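Local coordinates for protein CsuE (Acinetobacter baumannii, PDB 6FJY) that probably serves as the adhesive tip subunit of archaic chaperone-usher Csu pili used in biofilm formation, and is held here by its chaperone CsuC, at residues 215-220 / 262-267; 206-211 / 279-284; 15-20 / 180-185. One frame throughout, in Å; residues are numbered along the deposited sequence.

Contact 1 of 3, residues 215-220 / 262-267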
loop_
_atom_site.group_PDB
_atom_site.type_symbol
_atom_site.label_atom_id
_atom_site.label_comp_id
_atom_site.label_asym_id
_atom_site.label_seq_id
_atom_site.Cartn_x
_atom_site.Cartn_y
_atom_site.Cartn_z
ATOM N N PRO B 215 -11.504 4.203 2.205
ATOM C CA PRO B 215 -12.417 4.230 3.353
ATOM C C PRO B 215 -11.863 3.425 4.519
ATOM O O PRO B 215 -10.969 2.589 4.369
ATOM C CB PRO B 215 -13.700 3.603 2.801
ATOM C CG PRO B 215 -13.226 2.694 1.713
ATOM C CD PRO B 215 -11.973 3.311 1.127
ATOM N N TYR B 216 -12.422 3.690 5.701
ATOM C CA TYR B 216 -11.966 3.056 6.930
ATOM C C TYR B 216 -12.987 3.297 8.028
ATOM O O TYR B 216 -13.832 4.190 7.928
ATOM C CB TYR B 216 -10.596 3.589 7.360
ATOM C CG TYR B 216 -10.550 5.087 7.552
ATOM C CD1 TYR B 216 -10.868 5.657 8.778
ATOM C CD2 TYR B 216 -10.178 5.930 6.517
ATOM C CE1 TYR B 216 -10.826 7.021 8.964
ATOM C CE2 TYR B 216 -10.129 7.301 6.699
ATOM C CZ TYR B 216 -10.461 7.839 7.927
ATOM O OH TYR B 216 -10.431 9.195 8.134
ATOM N N TYR B 217 -12.904 2.470 9.073
ATOM C CA TYR B 217 -13.629 2.678 10.322
ATOM C C TYR B 217 -12.627 3.001 11.427
ATOM O O TYR B 217 -11.554 2.389 11.495
ATOM C CB TYR B 217 -14.440 1.443 10.718
ATOM C CG TYR B 217 -15.589 1.076 9.798
ATOM C CD1 TYR B 217 -16.870 1.587 10.006
ATOM C CD2 TYR B 217 -15.402 0.189 8.742
ATOM C CE1 TYR B 217 -17.931 1.236 9.177
ATOM C CE2 TYR B 217 -16.451 -0.157 7.914
ATOM C CZ TYR B 217 -17.715 0.360 8.144
ATOM O OH TYR B 217 -18.745 0.010 7.304
ATOM N N VAL B 218 -12.973 3.967 12.281
ATOM C CA VAL B 218 -12.167 4.347 13.444
ATOM C C VAL B 218 -12.893 3.889 14.706
ATOM O O VAL B 218 -14.002 4.356 15.001
ATOM C CB VAL B 218 -11.916 5.864 13.508
ATOM C CG1 VAL B 218 -10.862 6.183 14.565
ATOM C CG2 VAL B 218 -11.510 6.399 12.189
ATOM N N SER B 219 -12.259 3.002 15.462
ATOM C CA SER B 219 -12.803 2.535 16.729
ATOM C C SER B 219 -11.874 2.942 17.869
ATOM O O SER B 219 -10.671 3.135 17.669
ATOM C CB SER B 219 -13.004 1.000 16.709
ATOM O OG SER B 219 -13.741 0.623 15.556
ATOM N N LEU B 220 -12.436 3.073 19.067
ATOM C CA LEU B 220 -11.657 3.314 20.279
ATOM C C LEU B 220 -11.997 2.235 21.295
ATOM O O LEU B 220 -13.172 1.912 21.494
ATOM C CB LEU B 220 -11.933 4.695 20.893
ATOM C CG LEU B 220 -11.913 5.961 20.029
ATOM C CD1 LEU B 220 -12.301 7.156 20.861
ATOM C CD2 LEU B 220 -10.558 6.195 19.384
ATOM N N ARG B 262 -18.400 2.684 16.830
ATOM C CA ARG B 262 -17.343 3.000 15.861
ATOM C C ARG B 262 -17.805 4.084 14.894
ATOM O O ARG B 262 -18.983 4.458 14.850
ATOM C CB ARG B 262 -16.900 1.767 15.071
ATOM C CG ARG B 262 -17.752 1.490 13.837
ATOM C CD ARG B 262 -17.376 0.158 13.180
ATOM N NE ARG B 262 -18.411 -0.319 12.274
ATOM C CZ ARG B 262 -18.315 -1.431 11.551
ATOM N NH1 ARG B 262 -17.223 -2.181 11.632
ATOM N NH2 ARG B 262 -19.307 -1.788 10.744
ATOM N N TRP B 263 -16.856 4.597 14.120
ATOM C CA TRP B 263 -17.062 5.824 13.372
ATOM C C TRP B 263 -16.571 5.631 11.953
ATOM O O TRP B 263 -15.374 5.430 11.728
ATOM C CB TRP B 263 -16.343 6.997 14.039
ATOM C CG TRP B 263 -16.971 8.303 13.733
ATOM C CD1 TRP B 263 -17.735 8.613 12.650
ATOM C CD2 TRP B 263 -16.903 9.486 14.531
ATOM N NE1 TRP B 263 -18.150 9.916 12.720
ATOM C CE2 TRP B 263 -17.650 10.480 13.865
ATOM C CE3 TRP B 263 -16.269 9.806 15.738
ATOM C CZ2 TRP B 263 -17.792 11.770 14.364
ATOM C CZ3 TRP B 263 -16.415 11.093 16.238
ATOM C CH2 TRP B 263 -17.169 12.058 15.548
ATOM N N SER B 264 -17.498 5.711 11.004
ATOM C CA SER B 264 -17.170 5.557 9.603
ATOM C C SER B 264 -16.529 6.825 9.066
ATOM O O SER B 264 -16.967 7.942 9.364
ATOM C CB SER B 264 -18.422 5.219 8.793
ATOM O OG SER B 264 -18.158 5.345 7.406
ATOM N N SER B 265 -15.489 6.634 8.252
ATOM C CA SER B 265 -14.778 7.746 7.638
ATOM C C SER B 265 -15.691 8.628 6.793
ATOM O O SER B 265 -15.329 9.769 6.494
ATOM C CB SER B 265 -13.622 7.207 6.795
ATOM O OG SER B 265 -14.092 6.349 5.761
ATOM N N LEU B 266 -16.871 8.139 6.422
ATOM C CA LEU B 266 -17.816 8.947 5.666
ATOM C C LEU B 266 -18.608 9.941 6.519
ATOM O O LEU B 266 -19.325 10.767 5.947
ATOM C CB LEU B 266 -18.797 8.030 4.917
ATOM C CG LEU B 266 -18.504 7.427 3.532
ATOM C CD1 LEU B 266 -17.025 7.228 3.242
ATOM C CD2 LEU B 266 -19.235 6.104 3.404
ATOM N N ASN B 267 -18.497 9.915 7.853
ATOM C CA ASN B 267 -19.473 10.602 8.711
ATOM C C ASN B 267 -18.821 11.507 9.752
ATOM O O ASN B 267 -19.209 11.498 10.921
ATOM C CB ASN B 267 -20.374 9.614 9.442
ATOM C CG ASN B 267 -21.616 9.280 8.661
ATOM O OD1 ASN B 267 -22.231 8.238 8.870
ATOM N ND2 ASN B 267 -21.991 10.165 7.747
#
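With chi1 at 57°, Tyr216 keeps its CG between its own backbone N and carbonyl carbon, which swings the ring over Ser265, while Arg262, extended from CG to NE, carries its guanidinium across to Tyr217. Ser265 CB sits over the centre of the Tyr216 ring, 3.3 Å from the centroid, a close CH-pi contact. The same serine turns two donors onto one carbonyl oxygen. Ser265 N reaches Tyr216 O at 3.0 Å, almost in line with the C=O bond, and Ser265 OG reaches Tyr216 O at 3.1 Å in the carbonyl plane, on a lone pair. The guanidinium of Arg262 lies flat on one face of Tyr217, the planes 20° apart. This is a stacked cation-pi pair, CZ of Arg262 standing 3.8 Å from the centroid of the Tyr217 ring and displaced toward its rim. The hydroxyl of Tyr217 is tied to Phe194 O of the CsuC chain. Next along the strand, Val218 and Trp263 form an antiparallel hydrogen-bonded pair. The bond from Val218 N to Trp263 O, 2.9 Å long, is nearly straight at 176°, and the return bond from Trp263 N to Val218 O is more bent. Beyond it the chain leaves the sheet through a type I turn, reinforced by an ST turn at Ser264. Trp263 NE1 closes on Asn267 O at 2.6 Å, near the indole plane, which restrains the ring. Strand 263-264 forms one border of a three-stranded antiparallel sheet, with 217-220 in the middle and 303-311 beyond. Tyr216 and Val218 pack on Ile208 of strand 202-210, and Val218 and Ser265 on Tyr283 of strand 279-290, so the small sheet faces the larger one as in an immunoglobulin-like pilin sandwich.

Contact 2 of 3, residues 206-211 / 279-284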
loop_
_atom_site.group_PDB
_atom_site.type_symbol
_atom_site.label_atom_id
_atom_site.label_comp_id
_atom_site.label_asym_id
_atom_site.label_seq_id
_atom_site.Cartn_x
_atom_site.Cartn_y
_atom_site.Cartn_z
ATOM N N MET B 206 -9.468 14.561 16.583
ATOM C CA MET B 206 -8.477 13.685 15.976
ATOM C C MET B 206 -8.542 13.893 14.464
ATOM O O MET B 206 -9.627 14.051 13.900
ATOM C CB MET B 206 -8.764 12.205 16.351
ATOM C CG MET B 206 -7.955 11.173 15.609
ATOM S SD MET B 206 -8.493 9.496 15.930
ATOM C CE MET B 206 -8.871 9.670 17.620
ATOM N N GLY B 207 -7.387 13.887 13.815
ATOM C CA GLY B 207 -7.298 14.144 12.388
ATOM C C GLY B 207 -6.673 12.990 11.628
ATOM O O GLY B 207 -5.707 12.378 12.091
ATOM N N ILE B 208 -7.219 12.716 10.442
ATOM C CA ILE B 208 -6.739 11.637 9.581
ATOM C C ILE B 208 -6.663 12.153 8.148
ATOM O O ILE B 208 -7.682 12.540 7.565
ATOM C CB ILE B 208 -7.628 10.384 9.653
ATOM C CG1 ILE B 208 -7.650 9.832 11.079
ATOM C CG2 ILE B 208 -7.131 9.309 8.669
ATOM C CD1 ILE B 208 -8.407 8.533 11.213
ATOM N N ARG B 209 -5.458 12.162 7.592
ATOM C CA ARG B 209 -5.206 12.556 6.214
ATOM C C ARG B 209 -4.991 11.275 5.421
ATOM O O ARG B 209 -3.977 10.592 5.596
ATOM C CB ARG B 209 -3.992 13.477 6.126
ATOM C CG ARG B 209 -4.042 14.647 7.109
ATOM C CD ARG B 209 -2.711 15.394 7.200
ATOM N NE ARG B 209 -2.204 15.777 5.885
ATOM C CZ ARG B 209 -1.011 15.435 5.411
ATOM N NH1 ARG B 209 -0.180 14.714 6.152
ATOM N NH2 ARG B 209 -0.641 15.832 4.199
ATOM N N CYS B 210 -5.959 10.935 4.578
ATOM C CA CYS B 210 -5.909 9.720 3.780
ATOM C C CYS B 210 -5.959 10.048 2.292
ATOM O O CYS B 210 -6.481 11.088 1.873
ATOM C CB CYS B 210 -7.067 8.757 4.119
ATOM S SG CYS B 210 -6.899 7.739 5.567
ATOM N N SER B 211 -5.397 9.147 1.497
ATOM C CA SER B 211 -5.521 9.224 0.056
ATOM C C SER B 211 -6.982 9.058 -0.355
ATOM O O SER B 211 -7.830 8.596 0.417
ATOM C CB SER B 211 -4.637 8.167 -0.600
ATOM O OG SER B 211 -4.911 6.886 -0.070
ATOM N N THR B 279 -7.684 13.469 0.771
ATOM C CA THR B 279 -8.740 13.938 1.646
ATOM C C THR B 279 -8.220 14.018 3.065
ATOM O O THR B 279 -7.143 13.509 3.396
ATOM C CB THR B 279 -9.966 13.023 1.583
ATOM O OG1 THR B 279 -9.588 11.689 1.946
ATOM C CG2 THR B 279 -10.566 13.027 0.176
ATOM N N GLN B 280 -9.001 14.688 3.900
ATOM C CA GLN B 280 -8.699 14.767 5.315
ATOM C C GLN B 280 -9.998 14.666 6.087
ATOM O O GLN B 280 -10.984 15.336 5.762
ATOM C CB GLN B 280 -7.972 16.058 5.670
ATOM C CG GLN B 280 -7.504 16.102 7.108
ATOM C CD GLN B 280 -6.918 17.445 7.466
ATOM O OE1 GLN B 280 -7.265 18.031 8.492
ATOM N NE2 GLN B 280 -6.031 17.952 6.608
ATOM N N GLN B 281 -9.996 13.809 7.089
ATOM C CA GLN B 281 -11.122 13.673 7.990
ATOM C C GLN B 281 -10.688 14.180 9.357
ATOM O O GLN B 281 -9.535 14.002 9.760
ATOM C CB GLN B 281 -11.618 12.216 8.073
ATOM C CG GLN B 281 -12.365 11.701 6.834
ATOM C CD GLN B 281 -11.440 11.354 5.667
ATOM O OE1 GLN B 281 -11.590 11.879 4.557
ATOM N NE2 GLN B 281 -10.484 10.463 5.915
ATOM N N ASN B 282 -11.604 14.844 10.044
ATOM C CA ASN B 282 -11.382 15.317 11.400
ATOM C C ASN B 282 -12.584 14.898 12.224
ATOM O O ASN B 282 -13.728 15.049 11.783
ATOM C CB ASN B 282 -11.173 16.840 11.451
ATOM C CG ASN B 282 -9.761 17.252 11.059
ATOM O OD1 ASN B 282 -8.807 17.088 11.830
ATOM N ND2 ASN B 282 -9.626 17.806 9.869
ATOM N N TYR B 283 -12.315 14.352 13.405
ATOM C CA TYR B 283 -13.328 13.743 14.254
ATOM C C TYR B 283 -13.336 14.507 15.569
ATOM O O TYR B 283 -12.345 14.495 16.306
ATOM C CB TYR B 283 -13.037 12.254 14.462
ATOM C CG TYR B 283 -12.966 11.478 13.163
ATOM C CD1 TYR B 283 -11.771 11.391 12.435
ATOM C CD2 TYR B 283 -14.093 10.829 12.663
ATOM C CE1 TYR B 283 -11.708 10.676 11.242
ATOM C CE2 TYR B 283 -14.045 10.127 11.465
ATOM C CZ TYR B 283 -12.848 10.056 10.761
ATOM O OH TYR B 283 -12.794 9.359 9.586
ATOM N N VAL B 284 -14.435 15.189 15.840
ATOM C CA VAL B 284 -14.588 15.964 17.063
ATOM C C VAL B 284 -15.234 15.073 18.109
ATOM O O VAL B 284 -16.159 14.306 17.810
ATOM C CB VAL B 284 -15.409 17.240 16.799
ATOM C CG1 VAL B 284 -15.720 17.981 18.094
ATOM C CG2 VAL B 284 -14.650 18.146 15.864
#
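Met206 and Tyr283 form a hydrogen-bonded pair of the antiparallel ladder: each backbone N donates to the other's O, the bond from Tyr283 N to Met206 O being 2.7 Å. Gly207 comes next, in a non-hydrogen-bonded pair with Asn282, whose amide leans across the strand and brings OD1 to 3.4 Å from Gly207 CA. The other end of that amide is pinned within its own strand, Asn282 ND2 donating to Gln280 OE1 at 2.7 Å. Ile208 and Gln281 exchange two nearly straight backbone bonds, Ile208 N to Gln281 O and Gln281 N to Ile208 O, both 2.7 Å. On the buried face Ile208 CD1 touches Tyr283 CE1 at 3.9 Å, meeting the ring obliquely. Arg209 and Gln280 lie on the other face with their aliphatic parts in touch, CG to CG 3.8 Å. Their flat ends stand nearly perpendicular (84°), and the Arg209 guanidinium goes to Glu21 in a salt bridge. Cys210 O receives two bonds from Thr279. Thr279 N meets it head-on at 2.9 Å, and Thr279 OG1, placed by a chi1 of 58° between its backbone N and carbonyl carbon, comes from above the carbonyl plane to Cys210 O at 3.2 Å. The opposite bond, from Cys210 N, is weak. The paired backbone bonds and the doubly gripped Cys210 O thus hold the two strands in register. The buried face is not purely apolar: Gln281 NE2 and Tyr283 OH both bond the hydroxyl of Tyr216, and the disulfide from Cys210 to Cys181 ties the ladder covalently to the next strand.

Contact 3 of 3, residues 15-20 / 180-185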
loop_
_atom_site.group_PDB
_atom_site.type_symbol
_atom_site.label_atom_id
_atom_site.label_comp_id
_atom_site.label_asym_id
_atom_site.label_seq_id
_atom_site.Cartn_x
_atom_site.Cartn_y
_atom_site.Cartn_z
ATOM N N PRO B 15 3.708 5.551 -1.967
ATOM C CA PRO B 15 2.442 6.005 -1.382
ATOM C C PRO B 15 2.229 7.490 -1.655
ATOM O O PRO B 15 3.185 8.258 -1.781
ATOM C CB PRO B 15 2.618 5.722 0.113
ATOM C CG PRO B 15 4.085 5.725 0.336
ATOM C CD PRO B 15 4.727 5.263 -0.943
ATOM N N SER B 16 0.950 7.889 -1.723
ATOM C CA SER B 16 0.587 9.131 -2.408
ATOM C C SER B 16 0.965 10.374 -1.600
ATOM O O SER B 16 1.469 11.356 -2.157
ATOM C CB SER B 16 -0.909 9.131 -2.723
ATOM O OG SER B 16 -1.679 9.049 -1.543
ATOM N N ILE B 17 0.685 10.367 -0.299
ATOM C CA ILE B 17 0.975 11.531 0.540
ATOM C C ILE B 17 2.484 11.744 0.659
ATOM O O ILE B 17 2.987 12.850 0.439
ATOM C CB ILE B 17 0.290 11.365 1.904
ATOM C CG1 ILE B 17 -1.228 11.346 1.693
ATOM C CG2 ILE B 17 0.709 12.471 2.873
ATOM C CD1 ILE B 17 -2.055 11.081 2.945
ATOM N N TYR B 18 3.227 10.673 0.960
ATOM C CA TYR B 18 4.684 10.730 0.937
ATOM C C TYR B 18 5.201 11.257 -0.397
ATOM O O TYR B 18 6.190 11.995 -0.442
ATOM C CB TYR B 18 5.252 9.337 1.221
ATOM C CG TYR B 18 6.735 9.305 1.534
ATOM C CD1 TYR B 18 7.194 9.529 2.828
ATOM C CD2 TYR B 18 7.675 9.060 0.539
ATOM C CE1 TYR B 18 8.547 9.504 3.121
ATOM C CE2 TYR B 18 9.029 9.036 0.824
ATOM C CZ TYR B 18 9.456 9.253 2.117
ATOM O OH TYR B 18 10.798 9.221 2.410
ATOM N N LEU B 19 4.543 10.877 -1.496
ATOM C CA LEU B 19 4.896 11.399 -2.813
ATOM C C LEU B 19 4.671 12.905 -2.891
ATOM O O LEU B 19 5.485 13.632 -3.467
ATOM C CB LEU B 19 4.084 10.692 -3.897
ATOM C CG LEU B 19 4.246 11.257 -5.321
ATOM C CD1 LEU B 19 5.690 11.164 -5.779
ATOM C CD2 LEU B 19 3.315 10.560 -6.332
ATOM N N MET B 20 3.558 13.384 -2.333
ATOM C CA MET B 20 3.273 14.815 -2.338
ATOM C C MET B 20 4.287 15.574 -1.484
ATOM O O MET B 20 4.874 16.566 -1.930
ATOM C CB MET B 20 1.847 15.051 -1.834
ATOM C CG MET B 20 1.438 16.520 -1.738
ATOM S SD MET B 20 -0.353 16.721 -1.654
ATOM C CE MET B 20 -0.750 15.627 -0.312
ATOM N N ASP B 180 -2.634 5.528 1.257
ATOM C CA ASP B 180 -1.756 6.093 2.270
ATOM C C ASP B 180 -2.604 6.902 3.242
ATOM O O ASP B 180 -3.479 7.663 2.821
ATOM C CB ASP B 180 -0.680 6.972 1.606
ATOM C CG ASP B 180 0.440 7.372 2.553
ATOM O OD1 ASP B 180 0.382 7.012 3.750
ATOM O OD2 ASP B 180 1.387 8.047 2.089
ATOM N N CYS B 181 -2.340 6.731 4.535
ATOM C CA CYS B 181 -3.084 7.425 5.580
ATOM C C CYS B 181 -2.134 7.859 6.683
ATOM O O CYS B 181 -1.238 7.102 7.068
ATOM C CB CYS B 181 -4.202 6.542 6.166
ATOM S SG CYS B 181 -5.603 6.275 5.059
ATOM N N ARG B 182 -2.325 9.085 7.178
ATOM C CA ARG B 182 -1.651 9.575 8.372
ATOM C C ARG B 182 -2.681 9.904 9.445
ATOM O O ARG B 182 -3.715 10.517 9.157
ATOM C CB ARG B 182 -0.811 10.820 8.082
ATOM C CG ARG B 182 -0.038 10.753 6.786
ATOM C CD ARG B 182 1.023 9.659 6.801
ATOM N NE ARG B 182 1.669 9.525 5.496
ATOM C CZ ARG B 182 2.503 10.423 4.982
ATOM N NH1 ARG B 182 2.802 11.529 5.654
ATOM N NH2 ARG B 182 3.035 10.216 3.788
ATOM N N ILE B 183 -2.381 9.506 10.686
ATOM C CA ILE B 183 -3.235 9.740 11.844
ATOM C C ILE B 183 -2.536 10.696 12.799
ATOM O O ILE B 183 -1.350 10.526 13.103
ATOM C CB ILE B 183 -3.559 8.435 12.589
ATOM C CG1 ILE B 183 -4.140 7.382 11.643
ATOM C CG2 ILE B 183 -4.506 8.721 13.757
ATOM C CD1 ILE B 183 -4.163 6.006 12.266
ATOM N N LEU B 184 -3.286 11.673 13.307
ATOM C CA LEU B 184 -2.795 12.604 14.321
ATOM C C LEU B 184 -3.836 12.697 15.432
ATOM O O LEU B 184 -4.966 13.137 15.193
ATOM C CB LEU B 184 -2.517 13.978 13.719
ATOM C CG LEU B 184 -1.811 14.988 14.622
ATOM C CD1 LEU B 184 -0.538 14.394 15.214
ATOM C CD2 LEU B 184 -1.500 16.254 13.835
ATOM N N ALA B 185 -3.457 12.265 16.637
ATOM C CA ALA B 185 -4.352 12.231 17.792
ATOM C C ALA B 185 -3.585 12.713 19.017
ATOM O O ALA B 185 -2.741 11.990 19.556
ATOM C CB ALA B 185 -4.915 10.825 18.013
#
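Asp180 presents its carboxylate to the first turn of helix 16-22, where OD2 accepts a weak, nearly straight bond from Tyr18 N at 3.4 Å. The same oxygen rests against the ring of Pro15, the N-cap residue, with OD2 of Asp180 3.3 Å from Pro15 CB. Arg182 lies next to it and shares this oxygen: its NH2 forms a salt bridge to Asp180 OD2 at 3.2 Å, on the syn side of the carboxylate, while NE makes a weak bond to OD1. The bend in Arg182, with chi2 at -65°, folds its chain back so that its end lies beside Asp180, two residues earlier. The guanidinium lies alongside the carboxylate, and both abut the first turn of the helix. Ile17 covers one face of the guanidinium, its CG2 3.4 Å from Arg182 CZ. In the next shell, Arg182 NH1 is held by Glu21, one turn further along the helix, in a second salt bridge. Asp180 N is fixed by Ser211 OG. A negative carboxylate at the start of a helix would probably be stabilised by the helix dipole. Ser16 OG, by contrast, is buried here without a polar partner in the model. The contact appears to join the two lobes of this elongated chain, setting the Asp180-Arg182 pair of the Spore Coat Protein U domain against a helix start that probably belongs to the N-terminal lobe. Helix 16-22 follows directly on strand 9-15, which pairs in parallel with strand 167-189, and its start meets the side chains of Asp180 and Arg182. Arg209 of strand 202-210 touches Ile17 and Arg182, while Leu4 of the CsuC chain packs on Tyr18 and Arg182.

From the N terminus, contact 3 comes first: residues 15-20 meet 180-185 across 159 intervening residues, tying the helix at the end of an early strand to a strand within the Spore Coat Protein U domain. The chain then enters 206-211, which contact 2 joins to 279-284. Contact 1, between 215-220 and 262-267, opens and closes within that larger loop, whereas contact 3 precedes both in series. Contacts 2 and 3 meet at the Cys181-Cys210 disulfide and at neighbouring strands of one sheet. Contacts 1 and 2 meet where the hydroxyl of Tyr216 probably bonds Gln281 and Tyr283, joining two sheets. Contacts 1 and 3 do not touch, their centres about 17 Å apart.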